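Local coordinates for phenazine biosynthesis protein PhzF family (Enterococcus faecalis, PDB 1S7J) that probably acts as an isomerase of the PhzF family, built on the two-lobed fold of the diaminopimelate epimerase clan, at residues A[184-189]-A[221-226]; A[135-140]-A[148-153]; A[77-82]-A[91-96]; A[5-10]-A[20-25]. One frame throughout, in Å; residues are numbered along the deposited sequence.

Interaction 1: residues A[184-189]-A[221-226]; sequences VDFVSR and TTLSAY
Asp-185 and Ser-224 grip each other through both backbone and side chain where two parallel strands begin to pair. Ser-224 N donates to Asp-185 OD2 at 3.1 Å, arriving from above the carboxylate plane, and Gln-220 NE2 also bonds this oxygen. Asp-185 N turns to Ser-224 OG at 3.2 Å and, weakly, to Ser-224 O. The serine hydroxyl reaches that amide because chi1 of 41° sets OG between its own backbone N and carbonyl carbon. The ladder proper then takes over: Phe-186 N binds Ser-224 O, and Tyr-226 N binds Phe-186 O at 3.1 Å, each in the carbonyl plane. A weaker bond from Ser-188 N to Tyr-226 O extends it.

Apolar contacts divide between the two sides of the sheet. Beside Phe-186, the methyl of Ala-225 sits over one ring face, CB lying 3.7 Å from the ring centroid in a CH-pi contact, and Leu-223 CD2 meets the ring edge. On the side of Val-187 and Tyr-226, Val-187 CG1 packs on Tyr-226 CB at 4.1 Å.

Helix 207-218 covers the Phe-186 side, where Trp-214 stacks on the phenylalanine ring; strand 175-180 pairs with the outer edge of 186-192, and strand 234-240 with that of 222-227.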
loop_
_atom_site.group_PDB
_atom_site.type_symbol
_atom_site.label_atom_id
_atom_site.label_comp_id
_atom_site.label_asym_id
_atom_site.label_seq_id
_atom_site.Cartn_x
_atom_site.Cartn_y
_atom_site.Cartn_z
ATOM N N VAL A 184 -6.597 17.537 5.570
ATOM C CA VAL A 184 -5.299 17.028 5.157
ATOM C C VAL A 184 -5.006 17.616 3.764
ATOM O O VAL A 184 -5.892 18.226 3.161
ATOM C CB VAL A 184 -5.333 15.472 5.134
ATOM C CG1 VAL A 184 -5.607 14.942 3.738
ATOM C CG2 VAL A 184 -4.088 14.905 5.733
ATOM N N ASP A 185 -3.788 17.455 3.269
ATOM C CA ASP A 185 -3.457 18.012 1.955
ATOM C C ASP A 185 -4.215 17.367 0.792
ATOM O O ASP A 185 -4.715 18.067 -0.091
ATOM C CB ASP A 185 -1.938 18.002 1.709
ATOM C CG ASP A 185 -1.213 19.113 2.477
ATOM O OD1 ASP A 185 -1.859 20.127 2.832
ATOM O OD2 ASP A 185 0.000 18.977 2.715
ATOM N N PHE A 186 -4.287 16.039 0.781
ATOM C CA PHE A 186 -5.012 15.329 -0.263
ATOM C C PHE A 186 -5.466 13.945 0.190
ATOM O O PHE A 186 -4.849 13.330 1.067
ATOM C CB PHE A 186 -4.181 15.230 -1.549
ATOM C CG PHE A 186 -3.040 14.246 -1.483
ATOM C CD1 PHE A 186 -1.748 14.675 -1.182
ATOM C CD2 PHE A 186 -3.241 12.900 -1.797
ATOM C CE1 PHE A 186 -0.671 13.781 -1.207
ATOM C CE2 PHE A 186 -2.176 12.005 -1.824
ATOM C CZ PHE A 186 -0.886 12.448 -1.528
ATOM N N VAL A 187 -6.557 13.474 -0.401
ATOM C CA VAL A 187 -7.118 12.164 -0.086
ATOM C C VAL A 187 -7.189 11.299 -1.326
ATOM O O VAL A 187 -7.163 11.809 -2.432
ATOM C CB VAL A 187 -8.530 12.296 0.503
ATOM C CG1 VAL A 187 -8.453 12.809 1.926
ATOM C CG2 VAL A 187 -9.367 13.231 -0.349
ATOM N N SER A 188 -7.313 9.999 -1.147
ATOM C CA SER A 188 -7.401 9.094 -2.273
ATOM C C SER A 188 -8.111 7.813 -1.901
ATOM O O SER A 188 -8.531 7.630 -0.759
ATOM C CB SER A 188 -6.000 8.766 -2.803
ATOM O OG SER A 188 -5.226 8.065 -1.839
ATOM N N ARG A 189 -8.314 6.964 -2.903
ATOM C CA ARG A 189 -8.927 5.635 -2.776
ATOM C C ARG A 189 -8.414 4.896 -3.996
ATOM O O ARG A 189 -8.317 5.480 -5.071
ATOM C CB ARG A 189 -10.461 5.703 -2.792
ATOM C CG ARG A 189 -11.074 6.211 -1.510
ATOM C CD ARG A 189 -12.576 6.237 -1.589
ATOM N NE ARG A 189 -13.150 4.899 -1.741
ATOM C CZ ARG A 189 -14.459 4.638 -1.737
ATOM N NH1 ARG A 189 -14.882 3.396 -1.877
ATOM N NH2 ARG A 189 -15.336 5.623 -1.606
ATOM N N THR A 221 6.909 20.409 -0.642
ATOM C CA THR A 221 7.885 19.319 -0.553
ATOM C C THR A 221 7.286 18.249 0.348
ATOM O O THR A 221 7.502 17.052 0.145
ATOM C CB THR A 221 9.221 19.797 0.081
ATOM O OG1 THR A 221 9.750 20.895 -0.677
ATOM C CG2 THR A 221 10.242 18.651 0.106
ATOM N N THR A 222 6.545 18.695 1.361
ATOM C CA THR A 222 5.898 17.792 2.298
ATOM C C THR A 222 4.386 17.953 2.290
ATOM O O THR A 222 3.862 19.076 2.280
ATOM C CB THR A 222 6.439 17.965 3.737
ATOM O OG1 THR A 222 6.369 19.347 4.129
ATOM C CG2 THR A 222 7.876 17.490 3.815
ATOM N N LEU A 223 3.684 16.828 2.247
ATOM C CA LEU A 223 2.239 16.824 2.230
ATOM C C LEU A 223 1.663 15.789 3.173
ATOM O O LEU A 223 2.281 14.754 3.430
ATOM C CB LEU A 223 1.716 16.521 0.820
ATOM C CG LEU A 223 2.169 17.355 -0.366
ATOM C CD1 LEU A 223 3.065 16.506 -1.258
ATOM C CD2 LEU A 223 0.955 17.834 -1.144
ATOM N N SER A 224 0.487 16.078 3.692
ATOM C CA SER A 224 -0.218 15.168 4.568
ATOM C C SER A 224 -1.315 14.517 3.689
ATOM O O SER A 224 -1.947 15.200 2.871
ATOM C CB SER A 224 -0.814 15.921 5.769
ATOM O OG SER A 224 -1.380 17.174 5.386
ATOM N N ALA A 225 -1.478 13.209 3.801
ATOM C CA ALA A 225 -2.466 12.505 2.998
ATOM C C ALA A 225 -3.306 11.523 3.805
ATOM O O ALA A 225 -2.938 11.137 4.918
ATOM C CB ALA A 225 -1.785 11.783 1.863
ATOM N N TYR A 226 -4.427 11.113 3.246
ATOM C CA TYR A 226 -5.293 10.169 3.905
ATOM C C TYR A 226 -6.074 9.405 2.882
ATOM O O TYR A 226 -6.898 9.981 2.176
ATOM C CB TYR A 226 -6.265 10.898 4.856
ATOM C CG TYR A 226 -6.844 10.003 5.925
ATOM C CD1 TYR A 226 -6.419 10.105 7.247
ATOM C CD2 TYR A 226 -7.787 9.018 5.606
ATOM C CE1 TYR A 226 -6.913 9.251 8.235
ATOM C CE2 TYR A 226 -8.292 8.155 6.581
ATOM C CZ TYR A 226 -7.852 8.271 7.893
ATOM O OH TYR A 226 -8.343 7.421 8.875
#

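Interaction 2: residues A[135-140]-A[148-153]; sequences TKIYEA and FVLKDE
Tyr-138 N and Val-149 O make one of two direct backbone hydrogen bonds joining these segments, 2.9 Å long and received nearly along the C=O axis. The second runs the other way, from Val-149 N to Glu-139 O at 3.0 Å; it is straighter at hydrogen (165°), although the donor is tilted from the carbonyl plane. Farther from the strands, a water bridges the chains: it donates to Lys-136 O at 2.9 Å, accepts from Lys-151 N at 2.6 Å, and also bonds Thr-135 OG1. Solvent thus serves a carbonyl and an amide where the two chains have spread too far for direct pairing. The Glu-139 carboxylate finds its partners outside the segments, OE1 bonding the hydroxyls of Tyr-141 and Tyr-213.

Apolar groups fill in around these bonds. Ile-137, extended at chi2 (174°), carries CD1 over one face of the Phe-148 ring, 3.9 Å from the centroid, while Ala-140 CB touches the ring edge in plane. Tyr-138 runs alongside the extended Lys-151 chain, its OH 3.5 Å from Lys-151 CG.

The arrangement is that of an antiparallel beta hairpin, strands 139-142 and 146-149, whose open end splays; just beyond, Asp-152 stands at the N-cap of helix 153-158.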
loop_
_atom_site.group_PDB
_atom_site.type_symbol
_atom_site.label_atom_id
_atom_site.label_comp_id
_atom_site.label_asym_id
_atom_site.label_seq_id
_atom_site.Cartn_x
_atom_site.Cartn_y
_atom_site.Cartn_z
ATOM N N THR A 135 -19.606 9.639 -10.849
ATOM C CA THR A 135 -19.357 11.028 -10.480
ATOM C C THR A 135 -18.574 11.740 -11.574
ATOM O O THR A 135 -18.150 11.112 -12.556
ATOM C CB THR A 135 -18.573 11.118 -9.138
ATOM O OG1 THR A 135 -18.610 12.461 -8.639
ATOM C CG2 THR A 135 -17.113 10.675 -9.338
ATOM N N LYS A 136 -18.413 13.051 -11.433
ATOM C CA LYS A 136 -17.679 13.845 -12.396
ATOM C C LYS A 136 -16.166 13.809 -12.156
ATOM O O LYS A 136 -15.686 14.051 -11.047
ATOM C CB LYS A 136 -18.148 15.301 -12.385
ATOM C CG LYS A 136 -17.444 16.170 -13.431
ATOM C CD LYS A 136 -17.720 17.648 -13.234
ATOM C CE LYS A 136 -16.993 18.482 -14.285
ATOM N NZ LYS A 136 -17.207 19.946 -14.085
ATOM N N ILE A 137 -15.431 13.511 -13.228
ATOM C CA ILE A 137 -13.975 13.452 -13.212
ATOM C C ILE A 137 -13.467 14.772 -13.809
ATOM O O ILE A 137 -13.651 15.031 -15.001
ATOM C CB ILE A 137 -13.470 12.274 -14.077
ATOM C CG1 ILE A 137 -13.922 10.946 -13.461
ATOM C CG2 ILE A 137 -11.954 12.333 -14.231
ATOM C CD1 ILE A 137 -13.600 9.734 -14.306
ATOM N N TYR A 138 -12.882 15.611 -12.966
ATOM C CA TYR A 138 -12.358 16.909 -13.393
ATOM C C TYR A 138 -11.071 16.819 -14.232
ATOM O O TYR A 138 -10.873 17.604 -15.165
ATOM C CB TYR A 138 -12.116 17.800 -12.176
ATOM C CG TYR A 138 -13.377 18.214 -11.466
ATOM C CD1 TYR A 138 -14.328 17.260 -11.060
ATOM C CD2 TYR A 138 -13.642 19.557 -11.203
ATOM C CE1 TYR A 138 -15.511 17.643 -10.416
ATOM C CE2 TYR A 138 -14.822 19.954 -10.559
ATOM C CZ TYR A 138 -15.751 18.992 -10.169
ATOM O OH TYR A 138 -16.911 19.390 -9.550
ATOM N N GLU A 139 -10.193 15.887 -13.872
ATOM C CA GLU A 139 -8.929 15.701 -14.575
ATOM C C GLU A 139 -8.619 14.209 -14.685
ATOM O O GLU A 139 -9.057 13.416 -13.847
ATOM C CB GLU A 139 -7.801 16.406 -13.811
ATOM C CG GLU A 139 -8.123 17.862 -13.419
ATOM C CD GLU A 139 -7.013 18.533 -12.615
ATOM O OE1 GLU A 139 -5.852 18.063 -12.671
ATOM O OE2 GLU A 139 -7.305 19.546 -11.933
ATOM N N ALA A 140 -7.890 13.829 -15.718
ATOM C CA ALA A 140 -7.528 12.427 -15.912
ATOM C C ALA A 140 -6.057 12.312 -16.299
ATOM O O ALA A 140 -5.512 13.193 -16.970
ATOM C CB ALA A 140 -8.416 11.790 -16.968
ATOM N N PHE A 148 -7.807 9.685 -11.659
ATOM C CA PHE A 148 -8.865 10.688 -11.790
ATOM C C PHE A 148 -8.931 11.630 -10.615
ATOM O O PHE A 148 -8.780 11.218 -9.473
ATOM C CB PHE A 148 -10.216 9.997 -11.957
ATOM C CG PHE A 148 -10.224 8.911 -12.982
ATOM C CD1 PHE A 148 -10.602 7.617 -12.639
ATOM C CD2 PHE A 148 -9.841 9.174 -14.306
ATOM C CE1 PHE A 148 -10.604 6.600 -13.582
ATOM C CE2 PHE A 148 -9.840 8.165 -15.256
ATOM C CZ PHE A 148 -10.222 6.869 -14.896
ATOM N N VAL A 149 -9.162 12.901 -10.895
ATOM C CA VAL A 149 -9.276 13.908 -9.849
ATOM C C VAL A 149 -10.762 14.237 -9.718
ATOM O O VAL A 149 -11.441 14.458 -10.719
ATOM C CB VAL A 149 -8.466 15.177 -10.194
ATOM C CG1 VAL A 149 -8.568 16.197 -9.069
ATOM C CG2 VAL A 149 -7.004 14.806 -10.450
ATOM N N LEU A 150 -11.271 14.210 -8.496
ATOM C CA LEU A 150 -12.681 14.473 -8.252
ATOM C C LEU A 150 -12.940 15.810 -7.570
ATOM O O LEU A 150 -12.002 16.547 -7.246
ATOM C CB LEU A 150 -13.287 13.320 -7.440
ATOM C CG LEU A 150 -13.679 12.003 -8.146
ATOM C CD1 LEU A 150 -12.755 11.644 -9.301
ATOM C CD2 LEU A 150 -13.710 10.888 -7.118
ATOM N N LYS A 151 -14.210 16.109 -7.342
ATOM C CA LYS A 151 -14.639 17.366 -6.729
ATOM C C LYS A 151 -14.012 17.715 -5.362
ATOM O O LYS A 151 -13.395 18.765 -5.216
ATOM C CB LYS A 151 -16.173 17.405 -6.624
ATOM C CG LYS A 151 -16.728 18.723 -6.089
ATOM C CD LYS A 151 -18.239 18.671 -5.915
ATOM C CE LYS A 151 -18.757 19.975 -5.299
ATOM N NZ LYS A 151 -20.245 19.990 -5.143
ATOM N N ASP A 152 -14.226 16.856 -4.369
ATOM C CA ASP A 152 -13.689 17.090 -3.014
ATOM C C ASP A 152 -13.522 15.798 -2.225
ATOM O O ASP A 152 -13.701 14.705 -2.768
ATOM C CB ASP A 152 -14.589 18.074 -2.236
ATOM C CG ASP A 152 -16.093 17.701 -2.294
ATOM O OD1 ASP A 152 -16.447 16.567 -2.683
ATOM O OD2 ASP A 152 -16.915 18.570 -1.938
ATOM N N GLU A 153 -13.164 15.917 -0.942
ATOM C CA GLU A 153 -12.980 14.726 -0.109
ATOM C C GLU A 153 -14.302 14.014 0.120
ATOM O O GLU A 153 -14.360 12.781 0.139
ATOM C CB GLU A 153 -12.351 15.081 1.238
ATOM C CG GLU A 153 -12.138 13.853 2.127
ATOM C CD GLU A 153 -11.573 14.174 3.506
ATOM O OE1 GLU A 153 -11.773 13.347 4.419
ATOM O OE2 GLU A 153 -10.920 15.231 3.676
HETATM O O HOH W 1 -16.289 14.757 -8.263
#

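Interaction 3: residues A[77-82]-A[91-96]; sequences ATAFVL and ETLHFT
Leu-82 and Phe-95 approach from opposite directions, and in both residues the first torsion sets CG anti to the carbonyl carbon, beside the backbone N (chi1 -79° and -59°). CB of each already points at the other segment, and these torsions then place Leu-82 CD1 3.9 Å from Phe-95 CE1, at an oblique position relative to the ring. The same CE1 is touched from the preceding helical turn by Thr-78, whose CG2 stands 4.0 Å away, anti to its backbone N. Its OG1 is turned instead to the helix carbonyl of Ala-74. The end of the ring thus fits between two side chains one turn apart, with Ala-79 CA at its edge.

This is helix-on-sheet packing within one lobe of the fold, between helix 72-85 and strand 92-97. The axes of the short segments 77-82 and 92-96 come within 9.9 Å of each other and are inclined at 126°. The side-chain contacts are all apolar, made by carbon atoms, and all five residues that touch are buried.

Leu-93 supplies the other half of the strand's surface. Its CD2 packs on Leu-82 CB at 3.7 Å and also approaches the backbone at Ala-79 O, to 3.9 Å, so this one methyl lies against both a side chain and the helix main chain. Tyr-57 of strand 56-62 touches Leu-82, Leu-93 and Phe-95 alike, and Val-104 of strand 100-107 touches both Ala-79 and Phe-95. Thr-78 lies about 9 Å, side chain to side chain, from Glu-46, the predicted active-site residue.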
loop_
_atom_site.group_PDB
_atom_site.type_symbol
_atom_site.label_atom_id
_atom_site.label_comp_id
_atom_site.label_asym_id
_atom_site.label_seq_id
_atom_site.Cartn_x
_atom_site.Cartn_y
_atom_site.Cartn_z
ATOM N N ALA A 77 4.652 -3.523 7.351
ATOM C CA ALA A 77 4.242 -4.439 8.395
ATOM C C ALA A 77 5.395 -5.292 8.844
ATOM O O ALA A 77 5.635 -5.428 10.038
ATOM C CB ALA A 77 3.081 -5.313 7.906
ATOM N N THR A 78 6.107 -5.885 7.889
ATOM C CA THR A 78 7.262 -6.731 8.193
ATOM C C THR A 78 8.320 -5.944 8.927
ATOM O O THR A 78 9.039 -6.487 9.760
ATOM C CB THR A 78 7.877 -7.289 6.951
ATOM O OG1 THR A 78 6.925 -8.084 6.258
ATOM C CG2 THR A 78 9.070 -8.154 7.291
ATOM N N ALA A 79 8.458 -4.676 8.568
ATOM C CA ALA A 79 9.421 -3.802 9.190
ATOM C C ALA A 79 8.987 -3.573 10.636
ATOM O O ALA A 79 9.789 -3.704 11.574
ATOM C CB ALA A 79 9.476 -2.464 8.441
ATOM N N PHE A 80 7.722 -3.210 10.795
ATOM C CA PHE A 80 7.126 -2.955 12.085
ATOM C C PHE A 80 7.398 -4.066 13.092
ATOM O O PHE A 80 7.787 -3.793 14.217
ATOM C CB PHE A 80 5.621 -2.738 11.921
ATOM C CG PHE A 80 4.847 -2.745 13.213
ATOM C CD1 PHE A 80 4.718 -1.596 13.968
ATOM C CD2 PHE A 80 4.220 -3.910 13.652
ATOM C CE1 PHE A 80 3.978 -1.600 15.145
ATOM C CE2 PHE A 80 3.484 -3.922 14.820
ATOM C CZ PHE A 80 3.359 -2.771 15.567
ATOM N N VAL A 81 7.195 -5.326 12.690
ATOM C CA VAL A 81 7.428 -6.423 13.618
ATOM C C VAL A 81 8.893 -6.706 13.895
ATOM O O VAL A 81 9.224 -7.255 14.945
ATOM C CB VAL A 81 6.708 -7.710 13.193
ATOM C CG1 VAL A 81 5.538 -7.389 12.309
ATOM C CG2 VAL A 81 7.633 -8.705 12.577
ATOM N N LEU A 82 9.773 -6.421 12.926
ATOM C CA LEU A 82 11.200 -6.632 13.145
ATOM C C LEU A 82 11.698 -5.565 14.123
ATOM O O LEU A 82 12.433 -5.867 15.065
ATOM C CB LEU A 82 11.978 -6.567 11.832
ATOM C CG LEU A 82 11.920 -7.825 10.962
ATOM C CD1 LEU A 82 12.573 -7.571 9.632
ATOM C CD2 LEU A 82 12.575 -9.003 11.663
ATOM N N GLU A 91 18.172 2.333 12.800
ATOM C CA GLU A 91 16.961 3.026 12.390
ATOM C C GLU A 91 16.489 2.645 10.978
ATOM O O GLU A 91 15.423 3.087 10.540
ATOM C CB GLU A 91 17.145 4.549 12.464
ATOM C CG GLU A 91 18.011 5.133 11.333
ATOM C CD GLU A 91 17.939 6.667 11.228
ATOM O OE1 GLU A 91 18.819 7.243 10.558
ATOM O OE2 GLU A 91 17.005 7.288 11.794
ATOM N N THR A 92 17.263 1.835 10.274
ATOM C CA THR A 92 16.884 1.437 8.924
ATOM C C THR A 92 17.067 -0.046 8.661
ATOM O O THR A 92 18.102 -0.625 8.954
ATOM C CB THR A 92 17.654 2.265 7.848
ATOM O OG1 THR A 92 17.324 3.646 7.981
ATOM C CG2 THR A 92 17.271 1.829 6.461
ATOM N N LEU A 93 16.024 -0.645 8.099
ATOM C CA LEU A 93 16.002 -2.068 7.771
ATOM C C LEU A 93 16.251 -2.253 6.251
ATOM O O LEU A 93 15.701 -1.514 5.432
ATOM C CB LEU A 93 14.632 -2.644 8.162
ATOM C CG LEU A 93 14.497 -3.869 9.077
ATOM C CD1 LEU A 93 15.822 -4.256 9.711
ATOM C CD2 LEU A 93 13.438 -3.577 10.140
ATOM N N HIS A 94 17.074 -3.231 5.902
ATOM C CA HIS A 94 17.395 -3.491 4.506
ATOM C C HIS A 94 16.902 -4.855 4.076
ATOM O O HIS A 94 17.260 -5.865 4.678
ATOM C CB HIS A 94 18.917 -3.392 4.289
ATOM C CG HIS A 94 19.490 -2.057 4.656
ATOM N ND1 HIS A 94 19.147 -0.894 3.992
ATOM C CD2 HIS A 94 20.323 -1.691 5.655
ATOM C CE1 HIS A 94 19.743 0.132 4.575
ATOM N NE2 HIS A 94 20.460 -0.317 5.582
ATOM N N PHE A 95 16.081 -4.895 3.036
ATOM C CA PHE A 95 15.541 -6.150 2.542
ATOM C C PHE A 95 16.107 -6.518 1.185
ATOM O O PHE A 95 16.528 -5.654 0.430
ATOM C CB PHE A 95 14.011 -6.060 2.438
ATOM C CG PHE A 95 13.329 -5.751 3.732
ATOM C CD1 PHE A 95 13.073 -6.765 4.663
ATOM C CD2 PHE A 95 12.923 -4.462 4.024
ATOM C CE1 PHE A 95 12.422 -6.487 5.869
ATOM C CE2 PHE A 95 12.270 -4.167 5.228
ATOM C CZ PHE A 95 12.021 -5.186 6.152
ATOM N N THR A 96 16.113 -7.821 0.876
ATOM C CA THR A 96 16.593 -8.294 -0.408
ATOM C C THR A 96 15.504 -9.060 -1.184
ATOM O O THR A 96 15.551 -10.264 -1.328
ATOM C CB THR A 96 17.877 -9.138 -0.307
ATOM O OG1 THR A 96 17.647 -10.359 0.407
ATOM C CG2 THR A 96 18.942 -8.353 0.400
#

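Interaction 4: residues A[5-10]-A[20-25]; sequences YYIVDA and PAAVYV
An antiparallel beta hairpin near the N terminus brings residues 5-10 against 20-25, its strands 2-10 and 19-25 lying between strand 243-259 on one side and strand 47-53 on the other. Tyr-6/Val-23 and Val-8/Ala-21 are both hydrogen-bonded pairs, giving four backbone bonds in all. Val-8 N meets Ala-21 O at 2.9 Å, and Ala-21 N returns to Val-8 O over the same distance; Val-23 N to Tyr-6 O and Tyr-6 N to Val-23 O form the second pair.

Tyr-5 and Tyr-24 lie side by side, but their rings barely overlap. Their firmer contact is a CH-pi one: chi1 of -77° at Tyr-24 sets its ring under Tyr-5 CB, 3.5 Å from the centroid. Ile-7 CD1 presses on Ala-22 CB at a tight 3.5 Å. Farther along, Asp-9 OD2 lies against Pro-20 CB, while OD1 accepts a hydrogen bond from Phe-16 N. Val-8 CG1 and Val-23 CG1 meet at 4.0 Å on the side covered by helix 72-85.

The Ala-21 side chain lies about 5 Å from that of Glu-46, the predicted active-site residue. Across this pairing the N-H and C=O groups of Tyr-6, Val-8, Ala-21 and Val-23 satisfy one another, while side chains add mainly apolar and CH-pi packing.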
loop_
_atom_site.group_PDB
_atom_site.type_symbol
_atom_site.label_atom_id
_atom_site.label_comp_id
_atom_site.label_asym_id
_atom_site.label_seq_id
_atom_site.Cartn_x
_atom_site.Cartn_y
_atom_site.Cartn_z
ATOM N N TYR A 5 3.799 -15.669 14.272
ATOM C CA TYR A 5 3.292 -14.806 13.224
ATOM C C TYR A 5 2.686 -13.595 13.842
ATOM O O TYR A 5 2.457 -13.551 15.053
ATOM C CB TYR A 5 2.279 -15.533 12.310
ATOM C CG TYR A 5 0.974 -15.894 12.964
ATOM C CD1 TYR A 5 -0.039 -14.946 13.123
ATOM C CD2 TYR A 5 0.748 -17.183 13.442
ATOM C CE1 TYR A 5 -1.235 -15.274 13.746
ATOM C CE2 TYR A 5 -0.434 -17.517 14.059
ATOM C CZ TYR A 5 -1.427 -16.562 14.212
ATOM O OH TYR A 5 -2.601 -16.904 14.832
ATOM N N TYR A 6 2.466 -12.556 13.027
ATOM C CA TYR A 6 1.891 -11.309 13.490
ATOM C C TYR A 6 0.908 -10.818 12.459
ATOM O O TYR A 6 1.052 -11.106 11.277
ATOM C CB TYR A 6 3.000 -10.249 13.702
ATOM C CG TYR A 6 4.068 -10.648 14.715
ATOM C CD1 TYR A 6 4.995 -11.659 14.423
ATOM C CD2 TYR A 6 4.128 -10.044 15.967
ATOM C CE1 TYR A 6 5.944 -12.061 15.363
ATOM C CE2 TYR A 6 5.073 -10.437 16.913
ATOM C CZ TYR A 6 5.974 -11.443 16.608
ATOM O OH TYR A 6 6.880 -11.838 17.554
ATOM N N ILE A 7 -0.140 -10.154 12.910
ATOM C CA ILE A 7 -1.150 -9.607 12.020
ATOM C C ILE A 7 -1.156 -8.153 12.345
ATOM O O ILE A 7 -1.512 -7.769 13.460
ATOM C CB ILE A 7 -2.559 -10.172 12.311
ATOM C CG1 ILE A 7 -2.562 -11.699 12.271
ATOM C CG2 ILE A 7 -3.546 -9.612 11.315
ATOM C CD1 ILE A 7 -2.198 -12.278 10.942
ATOM N N VAL A 8 -0.723 -7.321 11.416
ATOM C CA VAL A 8 -0.692 -5.901 11.662
ATOM C C VAL A 8 -1.449 -5.090 10.648
ATOM O O VAL A 8 -1.542 -5.465 9.470
ATOM C CB VAL A 8 0.779 -5.384 11.825
ATOM C CG1 VAL A 8 1.774 -6.488 11.531
ATOM C CG2 VAL A 8 1.044 -4.161 10.966
ATOM N N ASP A 9 -2.082 -4.035 11.122
ATOM C CA ASP A 9 -2.824 -3.129 10.281
ATOM C C ASP A 9 -1.863 -1.975 9.955
ATOM O O ASP A 9 -1.578 -1.129 10.813
ATOM C CB ASP A 9 -4.062 -2.603 11.015
ATOM C CG ASP A 9 -5.036 -3.719 11.391
ATOM O OD1 ASP A 9 -5.804 -3.537 12.360
ATOM O OD2 ASP A 9 -5.029 -4.776 10.725
ATOM N N ALA A 10 -1.292 -2.014 8.757
ATOM C CA ALA A 10 -0.351 -0.994 8.313
ATOM C C ALA A 10 -1.075 0.304 7.985
ATOM O O ALA A 10 -2.134 0.292 7.374
ATOM C CB ALA A 10 0.424 -1.492 7.120
ATOM N N PRO A 20 -4.436 -4.431 6.549
ATOM C CA PRO A 20 -3.925 -5.632 7.218
ATOM C C PRO A 20 -3.045 -6.562 6.420
ATOM O O PRO A 20 -3.285 -6.821 5.238
ATOM C CB PRO A 20 -5.199 -6.339 7.633
ATOM C CG PRO A 20 -6.093 -6.067 6.476
ATOM C CD PRO A 20 -5.869 -4.587 6.237
ATOM N N ALA A 21 -2.068 -7.154 7.120
ATOM C CA ALA A 21 -1.140 -8.111 6.535
ATOM C C ALA A 21 -0.599 -9.023 7.623
ATOM O O ALA A 21 -0.521 -8.630 8.789
ATOM C CB ALA A 21 0.018 -7.381 5.834
ATOM N N ALA A 22 -0.258 -10.244 7.257
ATOM C CA ALA A 22 0.303 -11.203 8.194
ATOM C C ALA A 22 1.781 -11.291 7.888
ATOM O O ALA A 22 2.155 -11.350 6.734
ATOM C CB ALA A 22 -0.332 -12.552 7.999
ATOM N N VAL A 23 2.636 -11.279 8.912
ATOM C CA VAL A 23 4.068 -11.392 8.665
ATOM C C VAL A 23 4.693 -12.530 9.448
ATOM O O VAL A 23 4.399 -12.719 10.625
ATOM C CB VAL A 23 4.824 -10.071 8.897
ATOM C CG1 VAL A 23 3.872 -8.956 9.267
ATOM C CG2 VAL A 23 5.929 -10.241 9.918
ATOM N N TYR A 24 5.488 -13.346 8.758
ATOM C CA TYR A 24 6.166 -14.474 9.378
ATOM C C TYR A 24 7.655 -14.292 9.322
ATOM O O TYR A 24 8.240 -14.226 8.219
ATOM C CB TYR A 24 5.833 -15.781 8.667
ATOM C CG TYR A 24 4.490 -16.354 8.974
ATOM C CD1 TYR A 24 3.326 -15.724 8.550
ATOM C CD2 TYR A 24 4.371 -17.561 9.667
ATOM C CE1 TYR A 24 2.072 -16.280 8.800
ATOM C CE2 TYR A 24 3.129 -18.129 9.921
ATOM C CZ TYR A 24 1.984 -17.490 9.485
ATOM O OH TYR A 24 0.770 -18.066 9.694
ATOM N N VAL A 25 8.295 -14.157 10.484
ATOM C CA VAL A 25 9.741 -14.038 10.535
ATOM C C VAL A 25 10.254 -15.450 10.813
ATOM O O VAL A 25 10.098 -15.975 11.903
ATOM C CB VAL A 25 10.235 -13.066 11.636
ATOM C CG1 VAL A 25 11.752 -12.922 11.546
ATOM C CG2 VAL A 25 9.586 -11.700 11.479
#

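From the N terminus, interaction 4 comes first, closing the short hairpin loop between residues 10 and 20. Interaction 3 follows, bringing the chain back from helix 72-85 onto strand 92-97, then interaction 2 with the hairpin at 135-153, and last interaction 1, whose loop of 31 residues carries helix 207-218. All four are in series: none nests and none crosses. Interactions 3 and 4 share one lobe and touch, Val-81 packing on Val-23 and Val-25, and Ala-77 on Val-8. Interactions 1 and 2 lie together in the other lobe, meeting where Val-187 touches Glu-153. The centres of interactions 2 and 3 stand about 36 Å apart.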